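PDB 5UR2: bifunctional protein PutA from Bdellovibrio bacteriovorus, which probably couples proline dehydrogenase and L-glutamate gamma-semialdehyde dehydrogenase activities in one chain, oxidising L-proline to L-glutamate with FAD and NAD(+). Local coordinates for residues K215-F226 with E251-F262. Numbering follows the deposited sequence.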
# COMPACT_ATOMS: atom_id res chain seq x y z
N LYS B 215 38.64 12.69 -28.69
CA LYS B 215 39.34 11.90 -29.70
C LYS B 215 40.73 12.47 -29.99
O LYS B 215 41.70 11.71 -30.13
CB LYS B 215 38.51 11.85 -30.98
CG LYS B 215 39.21 11.19 -32.14
CD LYS B 215 38.21 10.75 -33.21
CE LYS B 215 37.43 11.91 -33.81
NZ LYS B 215 36.72 11.42 -35.03
N LYS B 216 40.85 13.80 -30.09
CA LYS B 216 42.15 14.41 -30.32
C LYS B 216 43.11 14.13 -29.16
O LYS B 216 44.29 13.84 -29.38
CB LYS B 216 42.02 15.91 -30.55
CG LYS B 216 43.37 16.65 -30.61
CD LYS B 216 43.18 18.15 -30.75
CE LYS B 216 44.26 18.92 -29.97
NZ LYS B 216 45.63 18.59 -30.43
N ILE B 217 42.61 14.21 -27.92
CA ILE B 217 43.49 13.96 -26.77
C ILE B 217 43.93 12.50 -26.75
O ILE B 217 45.11 12.20 -26.52
CB ILE B 217 42.79 14.37 -25.46
CG1 ILE B 217 42.64 15.89 -25.39
CG2 ILE B 217 43.56 13.84 -24.24
CD1 ILE B 217 41.76 16.37 -24.23
N LEU B 218 42.99 11.56 -26.98
CA LEU B 218 43.35 10.15 -26.99
C LEU B 218 44.41 9.86 -28.05
O LEU B 218 45.40 9.18 -27.78
CB LEU B 218 42.10 9.28 -27.21
CG LEU B 218 41.15 9.27 -26.00
CD1 LEU B 218 39.78 8.71 -26.37
CD2 LEU B 218 41.76 8.49 -24.87
N LYS B 219 44.22 10.39 -29.26
CA LYS B 219 45.22 10.23 -30.31
C LYS B 219 46.57 10.80 -29.89
O LYS B 219 47.61 10.19 -30.14
CB LYS B 219 44.74 10.89 -31.60
CG LYS B 219 43.62 10.14 -32.29
CD LYS B 219 42.83 11.02 -33.27
CE LYS B 219 43.65 11.40 -34.49
NZ LYS B 219 42.84 12.25 -35.42
N ASP B 220 46.56 11.98 -29.24
CA ASP B 220 47.82 12.59 -28.82
C ASP B 220 48.54 11.71 -27.80
O ASP B 220 49.77 11.64 -27.80
CB ASP B 220 47.58 13.98 -28.21
CG ASP B 220 47.15 15.02 -29.23
OD1 ASP B 220 47.25 14.73 -30.44
OD2 ASP B 220 46.73 16.13 -28.82
N ARG B 221 47.79 11.04 -26.92
CA ARG B 221 48.45 10.21 -25.92
C ARG B 221 48.95 8.91 -26.51
O ARG B 221 50.00 8.40 -26.08
CB ARG B 221 47.50 9.94 -24.75
CG ARG B 221 46.88 11.19 -24.13
CD ARG B 221 47.85 11.92 -23.23
NE ARG B 221 47.31 13.19 -22.74
CZ ARG B 221 46.62 13.35 -21.61
NH1 ARG B 221 46.34 12.32 -20.83
NH2 ARG B 221 46.20 14.56 -21.26
N LEU B 222 48.23 8.36 -27.50
CA LEU B 222 48.64 7.13 -28.17
C LEU B 222 49.80 7.35 -29.13
O LEU B 222 50.66 6.47 -29.29
CB LEU B 222 47.47 6.52 -28.95
CG LEU B 222 46.86 5.23 -28.42
CD1 LEU B 222 45.93 4.63 -29.47
CD2 LEU B 222 47.95 4.26 -28.04
N ARG B 223 49.83 8.51 -29.78
CA ARG B 223 50.80 8.75 -30.85
C ARG B 223 52.24 8.45 -30.45
O ARG B 223 52.92 7.74 -31.20
CB ARG B 223 50.65 10.19 -31.35
CG ARG B 223 51.49 10.52 -32.60
CD ARG B 223 51.17 11.90 -33.17
NE ARG B 223 49.81 11.99 -33.71
CZ ARG B 223 48.79 12.62 -33.12
NH1 ARG B 223 48.94 13.24 -31.95
NH2 ARG B 223 47.62 12.64 -33.73
N PRO B 224 52.77 8.92 -29.31
CA PRO B 224 54.17 8.58 -28.98
C PRO B 224 54.40 7.09 -28.77
O PRO B 224 55.51 6.61 -29.06
CB PRO B 224 54.44 9.37 -27.69
CG PRO B 224 53.30 10.33 -27.55
CD PRO B 224 52.14 9.73 -28.25
N VAL B 225 53.40 6.36 -28.26
CA VAL B 225 53.55 4.91 -28.09
C VAL B 225 53.60 4.23 -29.45
O VAL B 225 54.45 3.36 -29.70
CB VAL B 225 52.41 4.33 -27.23
CG1 VAL B 225 52.63 2.83 -27.03
CG2 VAL B 225 52.30 5.05 -25.91
N PHE B 226 52.66 4.57 -30.33
CA PHE B 226 52.70 4.03 -31.68
C PHE B 226 54.00 4.42 -32.39
O PHE B 226 54.58 3.60 -33.11
CB PHE B 226 51.50 4.50 -32.50
CG PHE B 226 50.28 3.66 -32.31
CD1 PHE B 226 49.89 3.23 -31.06
CD2 PHE B 226 49.51 3.28 -33.41
CE1 PHE B 226 48.76 2.44 -30.89
CE2 PHE B 226 48.38 2.49 -33.25
CZ PHE B 226 48.00 2.08 -31.99
N GLU B 251 37.57 5.12 -34.18
CA GLU B 251 37.96 6.39 -34.78
C GLU B 251 39.38 6.79 -34.36
O GLU B 251 40.17 7.25 -35.19
CB GLU B 251 36.96 7.49 -34.40
CG GLU B 251 35.60 7.29 -35.02
CD GLU B 251 34.70 8.49 -34.89
OE1 GLU B 251 35.16 9.56 -34.44
OE2 GLU B 251 33.52 8.36 -35.24
N VAL B 252 39.71 6.61 -33.08
CA VAL B 252 41.06 6.93 -32.62
C VAL B 252 42.08 6.13 -33.41
O VAL B 252 43.05 6.67 -33.94
CB VAL B 252 41.16 6.68 -31.10
CG1 VAL B 252 42.60 6.68 -30.63
CG2 VAL B 252 40.32 7.70 -30.33
N PHE B 253 41.85 4.82 -33.52
CA PHE B 253 42.82 3.92 -34.14
C PHE B 253 42.99 4.21 -35.63
O PHE B 253 44.12 4.32 -36.13
CB PHE B 253 42.40 2.47 -33.93
CG PHE B 253 43.28 1.48 -34.60
CD1 PHE B 253 44.50 1.12 -34.03
CD2 PHE B 253 42.89 0.87 -35.80
CE1 PHE B 253 45.32 0.18 -34.65
CE2 PHE B 253 43.71 -0.05 -36.42
CZ PHE B 253 44.93 -0.40 -35.85
N THR B 254 41.88 4.27 -36.36
CA THR B 254 41.97 4.39 -37.80
C THR B 254 42.53 5.75 -38.21
O THR B 254 43.32 5.84 -39.15
CB THR B 254 40.60 4.14 -38.45
OG1 THR B 254 39.60 4.96 -37.82
CG2 THR B 254 40.21 2.68 -38.33
N GLU B 255 42.12 6.83 -37.53
CA GLU B 255 42.68 8.13 -37.87
C GLU B 255 44.17 8.18 -37.55
O GLU B 255 44.95 8.76 -38.31
CB GLU B 255 41.93 9.25 -37.13
CG GLU B 255 40.46 9.47 -37.59
CD GLU B 255 39.77 10.56 -36.77
OE1 GLU B 255 40.48 11.34 -36.11
OE2 GLU B 255 38.53 10.67 -36.78
N LEU B 256 44.57 7.57 -36.43
CA LEU B 256 45.97 7.60 -36.02
C LEU B 256 46.87 6.90 -37.04
O LEU B 256 47.88 7.47 -37.48
CB LEU B 256 46.11 6.98 -34.63
CG LEU B 256 47.47 7.15 -33.94
CD1 LEU B 256 47.83 8.64 -33.80
CD2 LEU B 256 47.44 6.47 -32.57
N ILE B 257 46.54 5.65 -37.41
CA ILE B 257 47.41 4.88 -38.30
C ILE B 257 47.29 5.29 -39.76
O ILE B 257 48.04 4.77 -40.60
CB ILE B 257 47.20 3.35 -38.22
CG1 ILE B 257 45.91 2.93 -38.92
CG2 ILE B 257 47.19 2.85 -36.75
CD1 ILE B 257 45.84 1.40 -39.19
N ASN B 258 46.37 6.20 -40.09
CA ASN B 258 46.32 6.79 -41.43
C ASN B 258 47.09 8.10 -41.54
O ASN B 258 47.12 8.68 -42.63
CB ASN B 258 44.87 7.01 -41.89
CG ASN B 258 44.75 7.08 -43.41
OD1 ASN B 258 45.39 6.31 -44.13
ND2 ASN B 258 43.94 8.01 -43.91
N GLU B 259 47.68 8.59 -40.44
CA GLU B 259 48.49 9.79 -40.50
C GLU B 259 49.78 9.54 -41.29
O GLU B 259 50.29 8.42 -41.34
CB GLU B 259 48.82 10.29 -39.09
CG GLU B 259 47.58 10.69 -38.28
CD GLU B 259 47.91 11.08 -36.84
OE1 GLU B 259 49.11 11.03 -36.45
OE2 GLU B 259 46.96 11.42 -36.09
N PRO B 260 50.33 10.59 -41.93
CA PRO B 260 51.51 10.40 -42.81
C PRO B 260 52.64 9.56 -42.22
O PRO B 260 53.15 8.65 -42.89
CB PRO B 260 51.96 11.84 -43.07
CG PRO B 260 50.72 12.64 -43.01
CD PRO B 260 49.86 11.99 -41.95
N GLU B 261 53.03 9.83 -40.98
CA GLU B 261 54.18 9.12 -40.41
C GLU B 261 53.88 7.65 -40.14
O GLU B 261 54.82 6.89 -39.92
CB GLU B 261 54.64 9.82 -39.13
CG GLU B 261 53.71 9.60 -37.92
CD GLU B 261 54.23 10.25 -36.64
OE1 GLU B 261 55.40 10.02 -36.27
OE2 GLU B 261 53.45 10.99 -36.00
N PHE B 262 52.60 7.24 -40.12
CA PHE B 262 52.25 5.86 -39.79
C PHE B 262 51.68 5.04 -40.93
O PHE B 262 51.61 3.81 -40.81
CB PHE B 262 51.21 5.83 -38.65
CG PHE B 262 51.66 6.44 -37.37
CD1 PHE B 262 52.76 5.94 -36.69
CD2 PHE B 262 50.99 7.53 -36.83
CE1 PHE B 262 53.18 6.50 -35.49
CE2 PHE B 262 51.41 8.10 -35.64
CZ PHE B 262 52.50 7.58 -34.96
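Glu251 OE1 forms a salt bridge with Lys215 NZ, modelled at 2.5 Å, shorter than usual, so the exact length is doubtful; OE1 also takes a hydrogen bond from Trp211 NE1. A bend at chi3 (61°) brings the lysine ammonium between the carboxylates of Glu251 and Glu255, whose side chains it crosses at about a right angle. The next residue, Val252, is a knob in the hole formed by Lys215, Leu218, Lys219 and Leu222; its CG2 faces Leu218 CB at 3.9 Å, while CG1 lies against the CG of Lys219. Phe253 CE1 meets the edge of the Phe226 ring at CE2. Glu255 divides its carboxylate between two lysines: OE2 receives Lys215 NZ on its syn side, 23° out of the carboxylate plane, and OE1 meets Lys219 NZ (2.6 Å) nearly head-on. Leu256 is the second knob, among Lys219, Leu222, Arg223 and Phe226. Its CD2 lies 4.0 Å from the Phe226 ring centroid, a CH-pi contact over the face, whereas Ile257 CG2 meets that ring at its edge. Past the helix, Glu259 is gripped side-on by Arg223: NE binds OE1 (3.0 Å) and NH2 binds OE2 (2.7 Å), both through syn lone pairs near the guanidinium plane. Asp220 holds NH1 of the same group, fixing its rotation. Phe262 packs CE1 against Phe226 CB (4.0 Å), and the Arg223 CG methylene lies at its ring edge. With axes 9.5 Å apart and crossing at -58°, this knobs-into-holes packing joins helices 211-232 and 246-257, successive outer helices flanking strand 235-238 in the proline dehydrogenase beta/alpha (TIM) barrel.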